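Long-range contact in UDP-N-acetylglucosamine 2-epimerase (PDB 4NES), which probably catalyses the reversible epimerisation at C-2 of UDP-N-acetylglucosamine to UDP-N-acetylmannosamine, as a homodimer with a GT-B fold: residues S40-N52 with K264-M276. Sequence-based numbering, arbitrary orientation.
Sequences SENMDKIFFEELN and KIIEPVGYLEFLM. With UDP (uridine-5'-diphosphate), chain C; UD1 (uridine-diphosphate-N-acetylglucosamine), chain B.
This contact closes the interdomain cleft of a GT-B fold: helix 45-50 of one Rossmann-like domain meets the start of helix 271-276 of the other, their axes 89° apart, with UDP bound beside the junction. Glu50 reaches the helix start with its chain extended beyond CG (chi2 -169°), and its OE1 accepts Leu272 N at 3.0 Å on the syn side, somewhat out of the carboxylate plane, in a nearly straight bond (171°). Tyr271 N comes as near to OE1, at 2.9 Å, but its N-H points too far off for a hydrogen bond. Glu50 OE2 lies 2.5 Å from Glu273 OE1, a separation so short that one of the two acids probably carries a proton. Gly270 keeps this corner tight: Ile46 CD1 rests 3.6 Å from Gly270 CA, the methyl lying directly on the glycine, at a spot with little room for a CB. Phe47 crosses Tyr271 at about a right angle and takes Tyr271 CB at its ring edge. Farther along, the selenium of Met43 (selenomethionine) touches CB and CG of Pro268, while one water donates to both Asn42 O and Val269 O; a second water joins Asn42 ND2 to Glu267 OE1, and a third does so weakly.

The uracil of UDP is read by backbone: Val269 N donates to UDP O4 (3.0 Å), and UDP N3 donates to Val269 O (2.8 Å). Phe274 lays one ring face on the base, with UDP C5 over the ring centre and 3.4 Å above its plane; an alanine here would probably leave that face of the uracil without its aromatic cover and the base freer to tilt. Ser40 grips the uracil of UD1 twice, its N donating to UD1 O4 and its OG accepting from UD1 N3.

Glu294 and Thr175 bind Tyr271 OH. Helix 10-23 packs against Met43 and Phe47, helix 170-183 against Leu51 and Tyr271, and helix 186-195 against Val269 and Glu273, while strand 263-266 pairs with strand 235-239.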
loop_
_atom_site.group_PDB
_atom_site.type_symbol
_atom_site.label_atom_id
_atom_site.label_comp_id
_atom_site.label_asym_id
_atom_site.label_seq_id
_atom_site.Cartn_x
_atom_site.Cartn_y
_atom_site.Cartn_z
ATOM N N SER A 40 -21.646 -15.278 -3.704
ATOM C CA SER A 40 -22.554 -16.373 -3.366
ATOM C C SER A 40 -23.622 -15.826 -2.428
ATOM O O SER A 40 -23.320 -15.009 -1.560
ATOM C CB SER A 40 -21.805 -17.529 -2.696
ATOM O OG SER A 40 -20.860 -18.106 -3.579
ATOM N N GLU A 41 -24.874 -16.243 -2.614
ATOM C CA GLU A 41 -25.978 -15.664 -1.849
ATOM C C GLU A 41 -25.800 -15.777 -0.337
ATOM O O GLU A 41 -26.078 -14.827 0.397
ATOM C CB GLU A 41 -27.320 -16.246 -2.301
ATOM C CG GLU A 41 -27.728 -15.730 -3.677
ATOM C CD GLU A 41 -29.097 -16.201 -4.118
ATOM O OE1 GLU A 41 -29.757 -16.934 -3.352
ATOM O OE2 GLU A 41 -29.511 -15.832 -5.235
ATOM N N ASN A 42 -25.313 -16.924 0.121
ATOM C CA ASN A 42 -25.061 -17.107 1.554
ATOM C C ASN A 42 -23.812 -16.405 2.103
ATOM O O ASN A 42 -23.518 -16.525 3.294
ATOM C CB ASN A 42 -25.059 -18.597 1.938
ATOM C CG ASN A 42 -24.033 -19.410 1.166
ATOM O OD1 ASN A 42 -23.087 -18.867 0.592
ATOM N ND2 ASN A 42 -24.212 -20.726 1.160
HETATM N N MSE A 43 -23.078 -15.698 1.235
HETATM C CA MSE A 43 -21.929 -14.892 1.650
HETATM C C MSE A 43 -22.197 -13.399 1.531
HETATM O O MSE A 43 -21.361 -12.577 1.908
HETATM C CB MSE A 43 -20.697 -15.250 0.809
HETATM C CG MSE A 43 -20.226 -16.686 0.993
HETATM SE SE MSE A 43 -19.696 -17.126 2.814
HETATM C CE MSE A 43 -18.030 -16.149 2.902
ATOM N N ASP A 44 -23.362 -13.038 1.006
ATOM C CA ASP A 44 -23.572 -11.666 0.565
ATOM C C ASP A 44 -25.031 -11.217 0.662
ATOM O O ASP A 44 -25.391 -10.476 1.580
ATOM C CB ASP A 44 -23.039 -11.508 -0.861
ATOM C CG ASP A 44 -23.373 -10.171 -1.460
ATOM O OD1 ASP A 44 -23.152 -9.145 -0.787
ATOM O OD2 ASP A 44 -23.870 -10.147 -2.603
ATOM N N LYS A 45 -25.858 -11.682 -0.272
ATOM C CA LYS A 45 -27.283 -11.338 -0.325
ATOM C C LYS A 45 -27.985 -11.539 1.015
ATOM O O LYS A 45 -28.749 -10.676 1.449
ATOM C CB LYS A 45 -27.978 -12.162 -1.410
ATOM C CG LYS A 45 -29.460 -11.886 -1.568
ATOM C CD LYS A 45 -30.035 -12.720 -2.706
ATOM C CE LYS A 45 -31.552 -12.757 -2.654
ATOM N NZ LYS A 45 -32.138 -13.328 -3.898
ATOM N N ILE A 46 -27.690 -12.647 1.694
ATOM C CA ILE A 46 -28.377 -12.945 2.944
ATOM C C ILE A 46 -28.124 -11.876 4.006
ATOM O O ILE A 46 -28.985 -11.615 4.846
ATOM C CB ILE A 46 -28.038 -14.373 3.459
ATOM C CG1 ILE A 46 -28.969 -14.782 4.606
ATOM C CG2 ILE A 46 -26.574 -14.488 3.876
ATOM C CD1 ILE A 46 -28.993 -16.293 4.870
ATOM N N PHE A 47 -26.960 -11.235 3.963
ATOM C CA PHE A 47 -26.635 -10.218 4.946
ATOM C C PHE A 47 -27.317 -8.903 4.648
ATOM O O PHE A 47 -27.775 -8.220 5.560
ATOM C CB PHE A 47 -25.116 -10.081 5.072
ATOM C CG PHE A 47 -24.477 -11.352 5.512
ATOM C CD1 PHE A 47 -24.602 -11.766 6.834
ATOM C CD2 PHE A 47 -23.850 -12.188 4.600
ATOM C CE1 PHE A 47 -24.063 -12.967 7.249
ATOM C CE2 PHE A 47 -23.315 -13.386 5.009
ATOM C CZ PHE A 47 -23.430 -13.780 6.337
ATOM N N PHE A 48 -27.398 -8.550 3.369
ATOM C CA PHE A 48 -28.167 -7.376 2.990
ATOM C C PHE A 48 -29.626 -7.536 3.405
ATOM O O PHE A 48 -30.256 -6.574 3.839
ATOM C CB PHE A 48 -28.034 -7.092 1.493
ATOM C CG PHE A 48 -26.801 -6.308 1.145
ATOM C CD1 PHE A 48 -25.572 -6.934 1.018
ATOM C CD2 PHE A 48 -26.868 -4.931 0.976
ATOM C CE1 PHE A 48 -24.433 -6.202 0.712
ATOM C CE2 PHE A 48 -25.726 -4.193 0.664
ATOM C CZ PHE A 48 -24.509 -4.834 0.532
ATOM N N GLU A 49 -30.154 -8.751 3.282
ATOM C CA GLU A 49 -31.532 -9.017 3.679
ATOM C C GLU A 49 -31.731 -8.999 5.197
ATOM O O GLU A 49 -32.588 -8.277 5.712
ATOM C CB GLU A 49 -32.009 -10.355 3.108
ATOM C CG GLU A 49 -33.444 -10.714 3.483
ATOM C CD GLU A 49 -34.450 -9.728 2.925
ATOM O OE1 GLU A 49 -34.141 -9.062 1.915
ATOM O OE2 GLU A 49 -35.560 -9.615 3.495
ATOM N N GLU A 50 -30.959 -9.805 5.918
ATOM C CA GLU A 50 -31.183 -9.934 7.351
ATOM C C GLU A 50 -30.865 -8.647 8.101
ATOM O O GLU A 50 -31.463 -8.368 9.134
ATOM C CB GLU A 50 -30.372 -11.098 7.939
ATOM C CG GLU A 50 -30.827 -12.479 7.479
ATOM C CD GLU A 50 -30.186 -13.615 8.263
ATOM O OE1 GLU A 50 -29.262 -13.363 9.059
ATOM O OE2 GLU A 50 -30.623 -14.771 8.080
ATOM N N LEU A 51 -29.922 -7.868 7.576
ATOM C CA LEU A 51 -29.496 -6.644 8.242
ATOM C C LEU A 51 -30.220 -5.415 7.707
ATOM O O LEU A 51 -29.902 -4.291 8.101
ATOM C CB LEU A 51 -27.975 -6.471 8.150
ATOM C CG LEU A 51 -27.213 -7.611 8.839
ATOM C CD1 LEU A 51 -25.725 -7.520 8.578
ATOM C CD2 LEU A 51 -27.480 -7.599 10.332
ATOM N N ASN A 52 -31.189 -5.643 6.819
ATOM C CA ASN A 52 -32.061 -4.569 6.327
ATOM C C ASN A 52 -31.241 -3.434 5.707
ATOM O O ASN A 52 -31.416 -2.252 6.029
ATOM C CB ASN A 52 -32.956 -4.073 7.474
ATOM C CG ASN A 52 -34.100 -3.206 7.001
ATOM O OD1 ASN A 52 -34.638 -3.391 5.909
ATOM N ND2 ASN A 52 -34.489 -2.258 7.841
ATOM N N LYS A 264 -21.252 -32.215 12.023
ATOM C CA LYS A 264 -22.327 -31.753 11.157
ATOM C C LYS A 264 -21.822 -30.594 10.313
ATOM O O LYS A 264 -21.528 -29.515 10.831
ATOM C CB LYS A 264 -23.557 -31.333 11.961
ATOM C CG LYS A 264 -24.714 -30.837 11.086
ATOM C CD LYS A 264 -26.064 -31.308 11.601
ATOM C CE LYS A 264 -27.207 -30.761 10.758
ATOM N NZ LYS A 264 -27.180 -31.249 9.351
ATOM N N ILE A 265 -21.700 -30.828 9.010
ATOM C CA ILE A 265 -21.241 -29.802 8.091
ATOM C C ILE A 265 -22.437 -29.039 7.571
ATOM O O ILE A 265 -23.398 -29.631 7.071
ATOM C CB ILE A 265 -20.484 -30.404 6.896
ATOM C CG1 ILE A 265 -19.338 -31.296 7.383
ATOM C CG2 ILE A 265 -19.956 -29.298 5.995
ATOM C CD1 ILE A 265 -18.543 -31.942 6.255
ATOM N N ILE A 266 -22.390 -27.721 7.703
ATOM C CA ILE A 266 -23.452 -26.873 7.174
ATOM C C ILE A 266 -22.861 -25.825 6.241
ATOM O O ILE A 266 -21.723 -25.377 6.431
ATOM C CB ILE A 266 -24.312 -26.223 8.301
ATOM C CG1 ILE A 266 -23.497 -25.217 9.117
ATOM C CG2 ILE A 266 -24.905 -27.298 9.208
ATOM C CD1 ILE A 266 -24.328 -24.478 10.162
ATOM N N GLU A 267 -23.616 -25.476 5.209
ATOM C CA GLU A 267 -23.263 -24.366 4.340
ATOM C C GLU A 267 -23.312 -23.092 5.174
ATOM O O GLU A 267 -24.017 -23.042 6.196
ATOM C CB GLU A 267 -24.266 -24.248 3.194
ATOM C CG GLU A 267 -24.435 -25.492 2.350
ATOM C CD GLU A 267 -25.522 -25.314 1.300
ATOM O OE1 GLU A 267 -25.368 -24.434 0.425
ATOM O OE2 GLU A 267 -26.533 -26.048 1.360
ATOM N N PRO A 268 -22.578 -22.053 4.746
ATOM C CA PRO A 268 -22.605 -20.764 5.439
ATOM C C PRO A 268 -24.040 -20.289 5.673
ATOM O O PRO A 268 -24.889 -20.400 4.778
ATOM C CB PRO A 268 -21.875 -19.839 4.465
ATOM C CG PRO A 268 -20.885 -20.738 3.798
ATOM C CD PRO A 268 -21.617 -22.052 3.624
ATOM N N VAL A 269 -24.304 -19.775 6.872
ATOM C CA VAL A 269 -25.645 -19.307 7.236
ATOM C C VAL A 269 -25.676 -17.803 7.470
ATOM O O VAL A 269 -24.637 -17.145 7.543
ATOM C CB VAL A 269 -26.181 -20.034 8.490
ATOM C CG1 VAL A 269 -26.258 -21.534 8.243
ATOM C CG2 VAL A 269 -25.306 -19.716 9.702
ATOM N N GLY A 270 -26.882 -17.252 7.591
ATOM C CA GLY A 270 -27.065 -15.830 7.844
ATOM C C GLY A 270 -26.577 -15.435 9.226
ATOM O O GLY A 270 -26.303 -16.294 10.073
ATOM N N TYR A 271 -26.451 -14.131 9.447
ATOM C CA TYR A 271 -25.927 -13.616 10.709
ATOM C C TYR A 271 -26.795 -13.983 11.913
ATOM O O TYR A 271 -26.285 -14.348 12.970
ATOM C CB TYR A 271 -25.765 -12.103 10.619
ATOM C CG TYR A 271 -24.942 -11.503 11.729
ATOM C CD1 TYR A 271 -23.717 -12.040 12.074
ATOM C CD2 TYR A 271 -25.393 -10.378 12.420
ATOM C CE1 TYR A 271 -22.952 -11.484 13.081
ATOM C CE2 TYR A 271 -24.629 -9.813 13.431
ATOM C CZ TYR A 271 -23.409 -10.381 13.754
ATOM O OH TYR A 271 -22.638 -9.829 14.755
ATOM N N LEU A 272 -28.110 -13.895 11.758
ATOM C CA LEU A 272 -29.004 -14.202 12.871
ATOM C C LEU A 272 -28.864 -15.662 13.289
ATOM O O LEU A 272 -28.771 -15.993 14.481
ATOM C CB LEU A 272 -30.456 -13.898 12.499
ATOM C CG LEU A 272 -30.730 -12.455 12.101
ATOM C CD1 LEU A 272 -32.194 -12.314 11.690
ATOM C CD2 LEU A 272 -30.404 -11.504 13.240
ATOM N N GLU A 273 -28.843 -16.532 12.289
ATOM C CA GLU A 273 -28.654 -17.951 12.513
ATOM C C GLU A 273 -27.297 -18.228 13.166
ATOM O O GLU A 273 -27.198 -19.015 14.112
ATOM C CB GLU A 273 -28.786 -18.695 11.181
ATOM C CG GLU A 273 -30.220 -18.728 10.631
ATOM C CD GLU A 273 -30.629 -17.451 9.924
ATOM O OE1 GLU A 273 -29.758 -16.609 9.605
ATOM O OE2 GLU A 273 -31.842 -17.284 9.680
ATOM N N PHE A 274 -26.251 -17.574 12.668
ATOM C CA PHE A 274 -24.920 -17.836 13.197
ATOM C C PHE A 274 -24.758 -17.337 14.630
ATOM O O PHE A 274 -24.113 -17.995 15.447
ATOM C CB PHE A 274 -23.822 -17.277 12.289
ATOM C CG PHE A 274 -22.492 -17.905 12.544
ATOM C CD1 PHE A 274 -22.261 -19.216 12.163
ATOM C CD2 PHE A 274 -21.490 -17.212 13.207
ATOM C CE1 PHE A 274 -21.042 -19.826 12.420
ATOM C CE2 PHE A 274 -20.264 -17.819 13.455
ATOM C CZ PHE A 274 -20.054 -19.128 13.064
ATOM N N LEU A 275 -25.341 -16.181 14.945
ATOM C CA LEU A 275 -25.305 -15.678 16.316
ATOM C C LEU A 275 -25.926 -16.677 17.279
ATOM O O LEU A 275 -25.423 -16.886 18.378
ATOM C CB LEU A 275 -26.056 -14.351 16.430
ATOM C CG LEU A 275 -25.328 -13.125 15.892
ATOM C CD1 LEU A 275 -26.298 -11.953 15.917
ATOM C CD2 LEU A 275 -24.090 -12.807 16.726
HETATM N N MSE A 276 -27.016 -17.313 16.865
HETATM C CA MSE A 276 -27.617 -18.347 17.688
HETATM C C MSE A 276 -26.697 -19.550 17.879
HETATM O O MSE A 276 -26.587 -20.090 18.982
HETATM C CB MSE A 276 -28.958 -18.777 17.092
HETATM C CG MSE A 276 -30.069 -17.757 17.273
HETATM SE SE MSE A 276 -30.436 -17.384 19.151
HETATM C CE MSE A 276 -30.980 -19.171 19.702
HETATM N N1 UDP C . -20.723 -15.508 10.052
HETATM C C2 UDP C . -21.990 -15.707 9.619
HETATM N N3 UDP C . -22.364 -16.928 9.178
HETATM C C4 UDP C . -21.514 -17.977 9.144
HETATM C C5 UDP C . -20.193 -17.809 9.581
HETATM C C6 UDP C . -19.824 -16.535 10.028
HETATM O O2 UDP C . -22.806 -14.782 9.629
HETATM O O4 UDP C . -21.949 -19.212 8.672
HETATM C "C1'" UDP C . -20.241 -14.190 10.500
HETATM C "C2'" UDP C . -19.736 -14.067 11.840
HETATM O "O2'" UDP C . -20.797 -13.964 12.763
HETATM C "C3'" UDP C . -18.868 -12.885 11.765
HETATM C "C4'" UDP C . -18.407 -12.872 10.384
HETATM O "O4'" UDP C . -19.100 -13.886 9.700
HETATM O "O3'" UDP C . -19.521 -11.678 12.046
HETATM C "C5'" UDP C . -16.953 -13.167 10.233
HETATM O "O5'" UDP C . -16.575 -13.271 8.882
HETATM P PA UDP C . -15.415 -14.234 8.391
HETATM O O1A UDP C . -15.817 -14.795 7.045
HETATM O O2A UDP C . -15.191 -15.313 9.428
HETATM O O3A UDP C . -14.122 -13.363 8.151
HETATM P PB UDP C . -13.066 -12.679 9.086
HETATM O O1B UDP C . -13.759 -12.069 10.295
HETATM O O2B UDP C . -12.030 -13.701 9.477
HETATM O O3B UDP C . -12.473 -11.635 8.182
HETATM C "C1'" UD1 B . -11.727 -13.029 1.987
HETATM C "C2'" UD1 B . -10.734 -12.144 2.675
HETATM C "C3'" UD1 B . -10.572 -12.510 4.071
HETATM C "C4'" UD1 B . -11.840 -12.574 4.807
HETATM C "C5'" UD1 B . -12.847 -13.410 4.058
HETATM C "C6'" UD1 B . -14.201 -13.342 4.657
HETATM C "C7'" UD1 B . -8.895 -11.269 1.115
HETATM C "C8'" UD1 B . -7.540 -11.517 0.522
HETATM N "N2'" UD1 B . -9.409 -12.274 2.016
HETATM O "O1'" UD1 B . -11.253 -14.328 1.994
HETATM O "O3'" UD1 B . -9.688 -11.571 4.710
HETATM O "O4'" UD1 B . -11.647 -13.118 6.103
HETATM O "O5'" UD1 B . -12.985 -12.955 2.716
HETATM O "O6'" UD1 B . -14.951 -14.491 4.519
HETATM O "O7'" UD1 B . -9.534 -10.252 0.834
HETATM N N1 UD1 B . -15.813 -18.059 -2.936
HETATM C C2 UD1 B . -17.035 -18.433 -3.322
HETATM N N3 UD1 B . -18.059 -17.587 -3.233
HETATM C C4 UD1 B . -17.891 -16.340 -2.772
HETATM C C5 UD1 B . -16.634 -15.919 -2.360
HETATM C C6 UD1 B . -15.582 -16.817 -2.448
HETATM O O2 UD1 B . -17.232 -19.554 -3.748
HETATM O O4 UD1 B . -18.954 -15.488 -2.692
HETATM C C1B UD1 B . -14.664 -18.993 -3.011
HETATM C C2B UD1 B . -13.990 -19.035 -4.322
HETATM O "O2'" UD1 B . -13.542 -20.343 -4.579
HETATM C C3B UD1 B . -12.860 -18.153 -4.143
HETATM C C4B UD1 B . -12.469 -18.433 -2.738
HETATM O O4B UD1 B . -13.675 -18.660 -2.035
HETATM O O3B UD1 B . -11.805 -18.356 -5.051
HETATM C C5B UD1 B . -11.736 -17.304 -2.107
HETATM O O5B UD1 B . -12.371 -16.054 -2.196
HETATM P PA UD1 B . -11.608 -14.758 -1.810
HETATM O O1A UD1 B . -10.411 -14.622 -2.701
HETATM O O2A UD1 B . -12.544 -13.601 -1.931
HETATM O O3A UD1 B . -11.049 -14.919 -0.358
HETATM P PB UD1 B . -11.775 -15.411 0.974
HETATM O O1B UD1 B . -11.165 -16.717 1.365
HETATM O O2B UD1 B . -13.271 -15.378 0.823
HETATM O O HOH W 1 -22.435 -16.835 5.765
HETATM O O HOH W 2 -27.017 -22.575 1.378
HETATM O O HOH W 3 -23.140 -23.260 -0.262
#